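Aminoglycoside acetyltransferase meta-AAC0020 (Uncultured bacterium, PDB 5F48) probably transfers an acetyl group from acetyl-coenzyme A to an amine of aminoglycoside antibiotics, as a GNAT-family acetyltransferase that binds coenzyme A. Local coordinates at residues 28-33 with 91-96; 11-16 with 60-65. All coordinates share one frame; numbering follows the deposited sequence.

Interaction 1: residues 28-33 with 91-96; sequences IRLFEA and DLAVDT. With COA (coenzyme A), chain G.
F31 and L30 of helix 21-34 pack on the D91 and A93 side of strand 86-94. Segment 28-33 crosses strand segment 91-94 steeply, at 78°. F31 meets two residues in two ways. The CB of D91 lies over one ring face, 3.5 Å from F31 CZ, in a CH-pi contact. The CB of A93 sits at the ring edge, 3.7 Å from F31 CD1. With its CG anti to the carbonyl carbon (chi1 -75°), F31 reaches across to both. L30 CD2 adds a 3.7 Å contact to A93 CB. An alanine in place of F31 would probably open a gap beside A93 and leave the D91 methylene without its aromatic cover. The packing thins toward the partly exposed D95, whose N is 4.0 Å from L30 CD1. On the more open side of the helix, exposed R29 pairs with E32 in a salt bridge (R29 NH1 to E32 OE1, 3.0 Å). The D91 carboxylate stays near the rim of the same F31 face, and its OD2 is hydrogen-bonded to the hydroxyls of Y80 and Y81 of the second subunit. The backbone of the strand serves coenzyme A, as in other GNAT enzymes. L92 O takes the pantetheine N4P at 2.7 Å, and V94 N gives a bond to O9P at 2.9 Å. Helix and strand share no hydrogen bond, so apolar and CH-pi packing holds the contact.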
ATOM      1  N   ILE B  28       1.401 -11.749  15.138  1.00 20.47           N
ATOM      2  CA  ILE B  28       1.016 -10.428  15.617  1.00 20.80           C
ATOM      3  C   ILE B  28       1.645 -10.182  16.995  1.00 21.49           C
ATOM      4  O   ILE B  28       2.141  -9.094  17.280  1.00 22.62           O
ATOM      5  CB  ILE B  28      -0.510 -10.285  15.664  1.00 20.75           C
ATOM      6  CG1 ILE B  28      -1.071 -10.249  14.234  1.00 18.90           C
ATOM      7  CG2 ILE B  28      -0.921  -9.037  16.439  1.00 21.68           C
ATOM      8  CD1 ILE B  28      -2.537 -10.548  14.155  1.00 18.75           C
ATOM      9  N   ARG B  29       1.688 -11.224  17.817  1.00 22.93           N
ATOM     10  CA  ARG B  29       2.327 -11.141  19.127  1.00 24.85           C
ATOM     11  C   ARG B  29       3.838 -10.919  19.015  1.00 24.08           C
ATOM     12  O   ARG B  29       4.444 -10.274  19.870  1.00 25.46           O
ATOM     13  CB  ARG B  29       2.034 -12.402  19.943  1.00 26.02           C
ATOM     14  CG  ARG B  29       0.573 -12.515  20.360  1.00 27.64           C
ATOM     15  CD  ARG B  29       0.098 -11.268  21.116  1.00 29.78           C
ATOM     16  NE  ARG B  29      -1.273 -11.445  21.583  1.00 31.57           N
ATOM     17  CZ  ARG B  29      -1.967 -10.539  22.258  1.00 33.56           C
ATOM     18  NH1 ARG B  29      -1.416  -9.367  22.559  1.00 34.73           N
ATOM     19  NH2 ARG B  29      -3.218 -10.810  22.629  1.00 34.69           N
ATOM     20  N   LEU B  30       4.444 -11.452  17.960  1.00 22.28           N
ATOM     21  CA  LEU B  30       5.855 -11.213  17.702  1.00 23.26           C
ATOM     22  C   LEU B  30       6.062  -9.745  17.304  1.00 23.41           C
ATOM     23  O   LEU B  30       7.010  -9.085  17.765  1.00 24.63           O
ATOM     24  CB  LEU B  30       6.364 -12.158  16.621  1.00 23.95           C
ATOM     25  CG  LEU B  30       7.847 -12.105  16.255  1.00 25.69           C
ATOM     26  CD1 LEU B  30       8.334 -13.492  15.894  1.00 25.16           C
ATOM     27  CD2 LEU B  30       8.033 -11.159  15.080  1.00 26.44           C
ATOM     28  N   PHE B  31       5.172  -9.240  16.458  1.00 21.29           N
ATOM     29  CA  PHE B  31       5.198  -7.827  16.082  1.00 21.89           C
ATOM     30  C   PHE B  31       5.098  -6.938  17.315  1.00 22.53           C
ATOM     31  O   PHE B  31       5.840  -5.972  17.453  1.00 25.09           O
ATOM     32  CB  PHE B  31       4.053  -7.485  15.117  1.00 20.51           C
ATOM     33  CG  PHE B  31       4.269  -7.966  13.704  1.00 21.40           C
ATOM     34  CD1 PHE B  31       5.538  -8.229  13.223  1.00 22.08           C
ATOM     35  CD2 PHE B  31       3.184  -8.138  12.844  1.00 21.02           C
ATOM     36  CE1 PHE B  31       5.729  -8.646  11.906  1.00 22.19           C
ATOM     37  CE2 PHE B  31       3.362  -8.568  11.560  1.00 20.42           C
ATOM     38  CZ  PHE B  31       4.641  -8.831  11.085  1.00 21.44           C
ATOM     39  N   GLU B  32       4.166  -7.265  18.208  1.00 22.83           N
ATOM     40  CA  GLU B  32       3.963  -6.449  19.401  1.00 24.08           C
ATOM     41  C   GLU B  32       5.257  -6.389  20.217  1.00 25.52           C
ATOM     42  O   GLU B  32       5.617  -5.332  20.752  1.00 25.57           O
ATOM     43  CB  GLU B  32       2.806  -6.997  20.243  1.00 24.94           C
ATOM     44  CG  GLU B  32       2.471  -6.157  21.483  1.00 27.70           C
ATOM     45  CD  GLU B  32       1.499  -6.845  22.445  1.00 30.00           C
ATOM     46  OE1 GLU B  32       1.243  -8.060  22.306  1.00 29.61           O
ATOM     47  OE2 GLU B  32       0.981  -6.168  23.355  1.00 32.87           O
ATOM     48  N   ALA B  33       5.953  -7.526  20.304  1.00 24.73           N
ATOM     49  CA  ALA B  33       7.200  -7.613  21.061  1.00 26.84           C
ATOM     50  C   ALA B  33       8.329  -6.850  20.370  1.00 26.16           C
ATOM     51  O   ALA B  33       8.975  -5.992  20.972  1.00 28.31           O
ATOM     52  CB  ALA B  33       7.599  -9.067  21.259  1.00 26.93           C
ATOM     53  N   ASP B  91       4.761  -5.177   7.034  1.00 21.75           N
ATOM     54  CA  ASP B  91       5.542  -5.388   8.248  1.00 21.90           C
ATOM     55  C   ASP B  91       6.494  -6.548   8.040  1.00 20.94           C
ATOM     56  O   ASP B  91       6.125  -7.531   7.403  1.00 16.78           O
ATOM     57  CB  ASP B  91       4.635  -5.687   9.446  1.00 23.67           C
ATOM     58  CG  ASP B  91       4.210  -4.440  10.201  1.00 27.31           C
ATOM     59  OD1 ASP B  91       4.973  -3.446  10.206  1.00 28.61           O
ATOM     60  OD2 ASP B  91       3.115  -4.468  10.807  1.00 27.66           O
ATOM     61  N   LEU B  92       7.705  -6.433   8.583  1.00 21.24           N
ATOM     62  CA  LEU B  92       8.648  -7.562   8.651  1.00 19.02           C
ATOM     63  C   LEU B  92       9.391  -7.491   9.986  1.00 21.24           C
ATOM     64  O   LEU B  92       9.875  -6.429  10.378  1.00 21.62           O
ATOM     65  CB  LEU B  92       9.643  -7.547   7.480  1.00 17.20           C
ATOM     66  CG  LEU B  92      10.949  -8.373   7.565  1.00 17.65           C
ATOM     67  CD1 LEU B  92      10.703  -9.876   7.620  1.00 17.52           C
ATOM     68  CD2 LEU B  92      11.864  -8.047   6.397  1.00 17.56           C
ATOM     69  N   ALA B  93       9.450  -8.611  10.695  1.00 20.64           N
ATOM     70  CA  ALA B  93      10.151  -8.646  11.968  1.00 21.12           C
ATOM     71  C   ALA B  93      10.686 -10.045  12.226  1.00 22.21           C
ATOM     72  O   ALA B  93      10.104 -11.035  11.755  1.00 23.07           O
ATOM     73  CB  ALA B  93       9.226  -8.217  13.110  1.00 22.16           C
ATOM     74  N   VAL B  94      11.801 -10.108  12.953  1.00 20.88           N
ATOM     75  CA  VAL B  94      12.348 -11.364  13.446  1.00 21.11           C
ATOM     76  C   VAL B  94      12.537 -11.222  14.954  1.00 24.08           C
ATOM     77  O   VAL B  94      13.017 -10.182  15.422  1.00 25.51           O
ATOM     78  CB  VAL B  94      13.686 -11.726  12.748  1.00 20.57           C
ATOM     79  CG1 VAL B  94      14.350 -12.882  13.437  1.00 21.63           C
ATOM     80  CG2 VAL B  94      13.459 -12.053  11.247  1.00 18.53           C
ATOM     81  N   ASP B  95      12.130 -12.247  15.707  1.00 23.00           N
ATOM     82  CA  ASP B  95      12.354 -12.305  17.152  1.00 26.97           C
ATOM     83  C   ASP B  95      13.764 -11.832  17.521  1.00 27.46           C
ATOM     84  O   ASP B  95      14.731 -12.212  16.859  1.00 27.15           O
ATOM     85  CB  ASP B  95      12.138 -13.734  17.645  1.00 30.42           C
ATOM     86  CG  ASP B  95      12.200 -13.854  19.143  1.00 34.59           C
ATOM     87  OD1 ASP B  95      13.297 -13.698  19.713  1.00 35.49           O
ATOM     88  OD2 ASP B  95      11.146 -14.137  19.756  1.00 38.19           O
ATOM     89  N   THR B  96      13.878 -11.002  18.557  1.00 27.40           N
ATOM     90  CA  THR B  96      15.169 -10.410  18.906  1.00 29.84           C
ATOM     91  C   THR B  96      16.227 -11.464  19.215  1.00 30.51           C
ATOM     92  O   THR B  96      17.401 -11.260  18.937  1.00 29.58           O
ATOM     93  CB  THR B  96      15.073  -9.450  20.134  1.00 40.46           C
ATOM     94  OG1 THR B  96      14.657 -10.177  21.294  1.00 43.39           O
ATOM     95  CG2 THR B  96      14.085  -8.336  19.871  1.00 40.10           C
TER
HETATM   96  N1A COA G 203      22.088  -3.994  12.625  1.00 50.72           N
HETATM   97  C2A COA G 203      21.433  -3.825  11.471  1.00 49.64           C
HETATM   98  N3A COA G 203      21.599  -4.587  10.394  1.00 48.29           N
HETATM   99  C4A COA G 203      22.486  -5.582  10.482  1.00 48.05           C
HETATM  100  C5A COA G 203      23.217  -5.838  11.651  1.00 49.16           C
HETATM  101  C6A COA G 203      22.972  -4.973  12.756  1.00 49.87           C
HETATM  102  N6A COA G 203      23.664  -5.163  13.958  1.00 51.33           N
HETATM  103  N7A COA G 203      24.027  -6.928  11.412  1.00 48.12           N
HETATM  104  C8A COA G 203      23.802  -7.326  10.154  1.00 47.60           C
HETATM  105  N9A COA G 203      22.880  -6.507   9.596  1.00 47.33           N
HETATM  106  C1B COA G 203      22.289  -6.542   8.288  1.00 43.61           C
HETATM  107  C2B COA G 203      23.334  -7.140   7.163  1.00 37.39           C
HETATM  108  O2B COA G 203      23.589  -6.067   6.233  1.00 36.20           O
HETATM  109  C3B COA G 203      22.714  -8.120   6.614  1.00 39.17           C
HETATM  110  O3B COA G 203      23.590  -9.213   6.083  1.00 40.23           O
HETATM  111  P3B COA G 203      25.071  -9.057   5.542  1.00 50.64           P
HETATM  112  O7A COA G 203      25.527  -7.619   5.426  1.00 50.92           O
HETATM  113  O8A COA G 203      25.177  -9.676   4.174  1.00 50.02           O
HETATM  114  O9A COA G 203      25.966  -9.781   6.492  1.00 48.81           O
HETATM  115  C4B COA G 203      21.717  -8.647   7.700  1.00 40.30           C
HETATM  116  O4B COA G 203      21.286  -7.324   8.364  1.00 40.41           O
HETATM  117  C5B COA G 203      20.575  -9.238   7.192  1.00 41.22           C
HETATM  118  O5B COA G 203      20.494 -10.605   7.463  1.00 40.57           O
HETATM  119  P1A COA G 203      19.340 -11.267   8.282  1.00 24.71           P
HETATM  120  O1A COA G 203      20.034 -12.178   9.275  1.00 23.30           O
HETATM  121  O2A COA G 203      18.460 -12.085   7.387  1.00 24.53           O
HETATM  122  O3A COA G 203      18.533 -10.227   9.120  1.00 25.40           O
HETATM  123  P2A COA G 203      17.419 -10.454  10.193  1.00 21.51           P
HETATM  124  O4A COA G 203      17.848  -9.847  11.529  1.00 23.00           O
HETATM  125  O5A COA G 203      16.988 -11.897  10.413  1.00 21.15           O
HETATM  126  O6A COA G 203      16.188  -9.644   9.539  1.00 28.44           O
HETATM  127  CBP COA G 203      15.040  -7.944  10.535  1.00 27.76           C
HETATM  128  CCP COA G 203      15.041  -9.451  10.348  1.00 29.93           C
HETATM  129  CDP COA G 203      16.165  -7.428   9.618  1.00 28.29           C
HETATM  130  CEP COA G 203      13.664  -7.508  10.082  1.00 28.12           C
HETATM  131  CAP COA G 203      15.319  -7.774  12.013  1.00 24.38           C
HETATM  132  OAP COA G 203      16.660  -7.457  12.323  1.00 24.29           O
HETATM  133  C9P COA G 203      14.273  -7.010  12.793  1.00 22.66           C
HETATM  134  O9P COA G 203      13.177  -7.502  12.989  1.00 22.06           O
HETATM  135  N8P COA G 203      14.595  -5.724  13.305  1.00 21.99           N
HETATM  136  C7P COA G 203      13.622  -4.959  14.108  1.00 23.05           C
HETATM  137  C6P COA G 203      12.356  -4.688  13.335  1.00 24.65           C
HETATM  138  C5P COA G 203      12.500  -4.036  11.975  1.00 26.32           C
HETATM  139  O5P COA G 203      13.244  -3.098  11.845  1.00 26.20           O
HETATM  140  N4P COA G 203      11.752  -4.529  10.833  1.00 28.48           N
HETATM  141  C3P COA G 203      11.874  -3.894   9.523  1.00 28.48           C
HETATM  142  C2P COA G 203      10.896  -2.690   9.414  1.00 29.44           C
HETATM  143  S1P COA G 203       9.169  -3.215   9.636  1.00 52.16           S

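Interaction 2: residues 11-16 with 60-65; sequences LKIERL and FVALLE. With MG (magnesium ion), chain H.
E14 OE2 binds the magnesium ion at 2.2 Å, and the other carboxylate oxygen, OE1, forms a salt bridge with K23. D20 and three waters are also ligands of the metal. One of these waters donates a hydrogen bond to R15 O, which ties the backbone after E14 to the metal shell. The E14 chain runs extended, with CG anti to the backbone N (chi1 170°), and this carries the carboxylate past L63. There OE1 also lies against L63 CD1, while E14 CB touches V61 CG2. The charges of magnesium and K23 would be expected to keep E14 ionised.

Strands 11-15 and 57-64 are antiparallel neighbours, and 11-15 is the outermost strand at this end of the GNAT sheet. Two hydrogen-bonded pairs join them. In the first, L63 N reaches K12 O at 2.7 Å, and K12 N returns to L63 O at 2.9 Å. In the second, V61 N binds E14 O at 2.8 Å, and E14 N binds V61 O at 3.0 Å. I13 faces A62 between these pairs.

On the I13 side of the sheet, I13 CD1 lies 3.7 Å from A62 CB. R15 lays its CG over one face of the F60 ring, near the rim, and its CB is 3.8 Å from F60 CE2. F60 also meets the F114 ring of helix 103-117. On the E14 side, L16 crosses V61 at about a right angle, with L16 CD2 3.9 Å from V61 CG2. Helix 21-34 covers this side through K23, F24 and L27.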
ATOM      1  N   LEU B  11      15.060 -24.387   9.913  1.00 41.60           N
ATOM      2  CA  LEU B  11      14.201 -23.219   9.686  1.00 37.03           C
ATOM      3  C   LEU B  11      13.308 -23.461   8.486  1.00 36.13           C
ATOM      4  O   LEU B  11      13.772 -23.872   7.415  1.00 37.67           O
ATOM      5  CB  LEU B  11      15.010 -21.937   9.476  1.00 35.77           C
ATOM      6  CG  LEU B  11      14.186 -20.644   9.446  1.00 32.75           C
ATOM      7  CD1 LEU B  11      13.556 -20.409  10.805  1.00 30.24           C
ATOM      8  CD2 LEU B  11      15.065 -19.476   9.056  1.00 34.52           C
ATOM      9  N   LYS B  12      12.026 -23.207   8.680  1.00 34.58           N
ATOM     10  CA  LYS B  12      11.041 -23.379   7.625  1.00 35.17           C
ATOM     11  C   LYS B  12      10.243 -22.100   7.430  1.00 30.97           C
ATOM     12  O   LYS B  12       9.864 -21.440   8.396  1.00 29.58           O
ATOM     13  CB  LYS B  12      10.116 -24.554   7.953  1.00 38.55           C
ATOM     14  CG  LYS B  12       8.721 -24.380   7.417  1.00 39.92           C
ATOM     15  CD  LYS B  12       7.904 -25.657   7.484  1.00 43.40           C
ATOM     16  CE  LYS B  12       6.555 -25.420   6.817  1.00 41.77           C
ATOM     17  NZ  LYS B  12       6.758 -24.857   5.451  1.00 40.25           N
ATOM     18  N   ILE B  13      10.016 -21.745   6.169  1.00 29.42           N
ATOM     19  CA  ILE B  13       9.147 -20.632   5.815  1.00 26.24           C
ATOM     20  C   ILE B  13       7.793 -21.175   5.353  1.00 26.22           C
ATOM     21  O   ILE B  13       7.739 -22.110   4.558  1.00 27.89           O
ATOM     22  CB  ILE B  13       9.778 -19.772   4.712  1.00 26.61           C
ATOM     23  CG1 ILE B  13      11.183 -19.342   5.158  1.00 27.91           C
ATOM     24  CG2 ILE B  13       8.906 -18.569   4.405  1.00 24.07           C
ATOM     25  CD1 ILE B  13      11.152 -18.495   6.410  1.00 24.92           C
ATOM     26  N   GLU B  14       6.717 -20.608   5.889  1.00 24.56           N
ATOM     27  CA  GLU B  14       5.345 -21.040   5.593  1.00 25.60           C
ATOM     28  C   GLU B  14       4.481 -19.834   5.202  1.00 23.75           C
ATOM     29  O   GLU B  14       4.465 -18.829   5.889  1.00 22.80           O
ATOM     30  CB  GLU B  14       4.733 -21.764   6.802  1.00 26.23           C
ATOM     31  CG  GLU B  14       3.230 -22.047   6.700  1.00 28.59           C
ATOM     32  CD  GLU B  14       2.701 -22.827   7.889  1.00 32.52           C
ATOM     33  OE1 GLU B  14       3.525 -23.282   8.712  1.00 34.32           O
ATOM     34  OE2 GLU B  14       1.465 -22.995   8.011  1.00 33.44           O
ATOM     35  N   ARG B  15       3.788 -19.931   4.077  1.00 21.14           N
ATOM     36  CA  ARG B  15       2.805 -18.923   3.707  1.00 20.17           C
ATOM     37  C   ARG B  15       1.508 -19.323   4.373  1.00 19.90           C
ATOM     38  O   ARG B  15       1.047 -20.445   4.170  1.00 26.73           O
ATOM     39  CB  ARG B  15       2.632 -18.850   2.187  1.00 25.28           C
ATOM     40  CG  ARG B  15       1.391 -18.068   1.743  1.00 21.04           C
ATOM     41  CD  ARG B  15       1.405 -17.858   0.248  1.00 22.56           C
ATOM     42  NE  ARG B  15       1.513 -19.098  -0.520  1.00 24.94           N
ATOM     43  CZ  ARG B  15       0.482 -19.867  -0.855  1.00 28.73           C
ATOM     44  NH1 ARG B  15      -0.743 -19.546  -0.451  1.00 27.58           N
ATOM     45  NH2 ARG B  15       0.671 -20.959  -1.592  1.00 27.63           N
ATOM     46  N   LEU B  16       0.935 -18.445   5.186  1.00 18.70           N
ATOM     47  CA  LEU B  16      -0.248 -18.817   5.953  1.00 20.94           C
ATOM     48  C   LEU B  16      -1.450 -18.957   5.037  1.00 22.61           C
ATOM     49  O   LEU B  16      -1.574 -18.234   4.043  1.00 22.44           O
ATOM     50  CB  LEU B  16      -0.538 -17.799   7.054  1.00 20.52           C
ATOM     51  CG  LEU B  16       0.525 -17.588   8.138  1.00 19.78           C
ATOM     52  CD1 LEU B  16      -0.034 -16.678   9.248  1.00 20.53           C
ATOM     53  CD2 LEU B  16       0.991 -18.927   8.702  1.00 18.08           C
ATOM     54  N   PHE B  60       3.737 -14.493   5.493  1.00 18.99           N
ATOM     55  CA  PHE B  60       4.765 -15.527   5.522  1.00 19.61           C
ATOM     56  C   PHE B  60       5.345 -15.573   6.944  1.00 20.33           C
ATOM     57  O   PHE B  60       5.552 -14.534   7.548  1.00 19.48           O
ATOM     58  CB  PHE B  60       5.855 -15.232   4.487  1.00 20.35           C
ATOM     59  CG  PHE B  60       5.356 -15.206   3.057  1.00 23.82           C
ATOM     60  CD1 PHE B  60       4.684 -14.090   2.557  1.00 24.14           C
ATOM     61  CD2 PHE B  60       5.568 -16.294   2.213  1.00 25.76           C
ATOM     62  CE1 PHE B  60       4.215 -14.057   1.246  1.00 25.46           C
ATOM     63  CE2 PHE B  60       5.109 -16.269   0.889  1.00 26.65           C
ATOM     64  CZ  PHE B  60       4.436 -15.145   0.402  1.00 26.58           C
ATOM     65  N   VAL B  61       5.583 -16.763   7.486  1.00 21.20           N
ATOM     66  CA  VAL B  61       6.166 -16.870   8.814  1.00 18.88           C
ATOM     67  C   VAL B  61       7.418 -17.736   8.783  1.00 21.64           C
ATOM     68  O   VAL B  61       7.586 -18.576   7.913  1.00 23.68           O
ATOM     69  CB  VAL B  61       5.173 -17.472   9.844  1.00 22.65           C
ATOM     70  CG1 VAL B  61       3.951 -16.596   9.993  1.00 21.70           C
ATOM     71  CG2 VAL B  61       4.789 -18.912   9.464  1.00 23.88           C
ATOM     72  N   ALA B  62       8.303 -17.517   9.742  1.00 19.66           N
ATOM     73  CA  ALA B  62       9.510 -18.295   9.830  1.00 21.51           C
ATOM     74  C   ALA B  62       9.373 -19.186  11.054  1.00 25.76           C
ATOM     75  O   ALA B  62       8.986 -18.727  12.129  1.00 24.42           O
ATOM     76  CB  ALA B  62      10.714 -17.406   9.931  1.00 22.38           C
ATOM     77  N   LEU B  63       9.658 -20.463  10.885  1.00 23.93           N
ATOM     78  CA  LEU B  63       9.401 -21.416  11.947  1.00 26.51           C
ATOM     79  C   LEU B  63      10.639 -22.198  12.333  1.00 30.14           C
ATOM     80  O   LEU B  63      11.369 -22.716  11.490  1.00 31.11           O
ATOM     81  CB  LEU B  63       8.297 -22.393  11.537  1.00 27.36           C
ATOM     82  CG  LEU B  63       6.855 -21.899  11.587  1.00 26.39           C
ATOM     83  CD1 LEU B  63       6.019 -22.788  10.724  1.00 28.26           C
ATOM     84  CD2 LEU B  63       6.329 -21.905  13.003  1.00 25.90           C
ATOM     85  N   LEU B  64      10.856 -22.275  13.636  1.00 32.93           N
ATOM     86  CA  LEU B  64      11.827 -23.182  14.205  1.00 37.99           C
ATOM     87  C   LEU B  64      11.027 -24.218  14.968  1.00 41.12           C
ATOM     88  O   LEU B  64      10.473 -23.915  16.027  1.00 40.85           O
ATOM     89  CB  LEU B  64      12.805 -22.445  15.110  1.00 39.72           C
ATOM     90  CG  LEU B  64      14.110 -21.987  14.471  1.00 42.18           C
ATOM     91  CD1 LEU B  64      15.042 -21.405  15.548  1.00 43.32           C
ATOM     92  CD2 LEU B  64      14.775 -23.168  13.776  1.00 45.10           C
ATOM     93  N   GLU B  65      10.952 -25.424  14.413  1.00 54.63           N
ATOM     94  CA  GLU B  65       9.974 -26.417  14.837  1.00 57.49           C
ATOM     95  C   GLU B  65       8.576 -25.808  14.767  1.00 56.38           C
ATOM     96  O   GLU B  65       8.136 -25.390  13.691  1.00 55.47           O
ATOM     97  CB  GLU B  65      10.297 -26.944  16.234  1.00 59.82           C
ATOM     98  CG  GLU B  65      11.678 -27.580  16.299  1.00 64.34           C
ATOM     99  CD  GLU B  65      11.863 -28.480  17.496  1.00 66.79           C
ATOM    100  OE1 GLU B  65      10.989 -28.480  18.387  1.00 65.02           O
ATOM    101  OE2 GLU B  65      12.883 -29.197  17.540  1.00 71.21           O
TER
HETATM  102 MG    MG H 204      -0.503 -23.732   7.528  1.00 11.90          MG
HETATM  103  O   HOH W   1      -0.041 -23.066   5.518  1.00 30.75           O
HETATM  104  O   HOH W   2       0.506 -25.360   6.673  1.00 30.56           O
HETATM  105  O   HOH W   3      -0.225 -25.176   9.135  1.00 28.83           O

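In the fold
Interactions 1 and 2 reach the same sheet at different strands. Strand 67-77 separates them, pairing with 57-64 on one side and 86-94 on the other. Their centres are 13 Å apart, and their nearest atoms come to about 6 Å without touching. Helix 21-34 follows strand 11-15 in the chain and serves both: K23, F24 and L27 meet interaction 2, and L30 and F31 carry interaction 1. Coenzyme A is bonded directly by 91-96 and also by R100, G102, G104 and K105. The side chain of L11 in interaction 2 is about 8 Å from the bound coenzyme A. Magnesium belongs to interaction 2. The second subunit touches interaction 1 at I28, F31 and D91, but no other chain touches interaction 2.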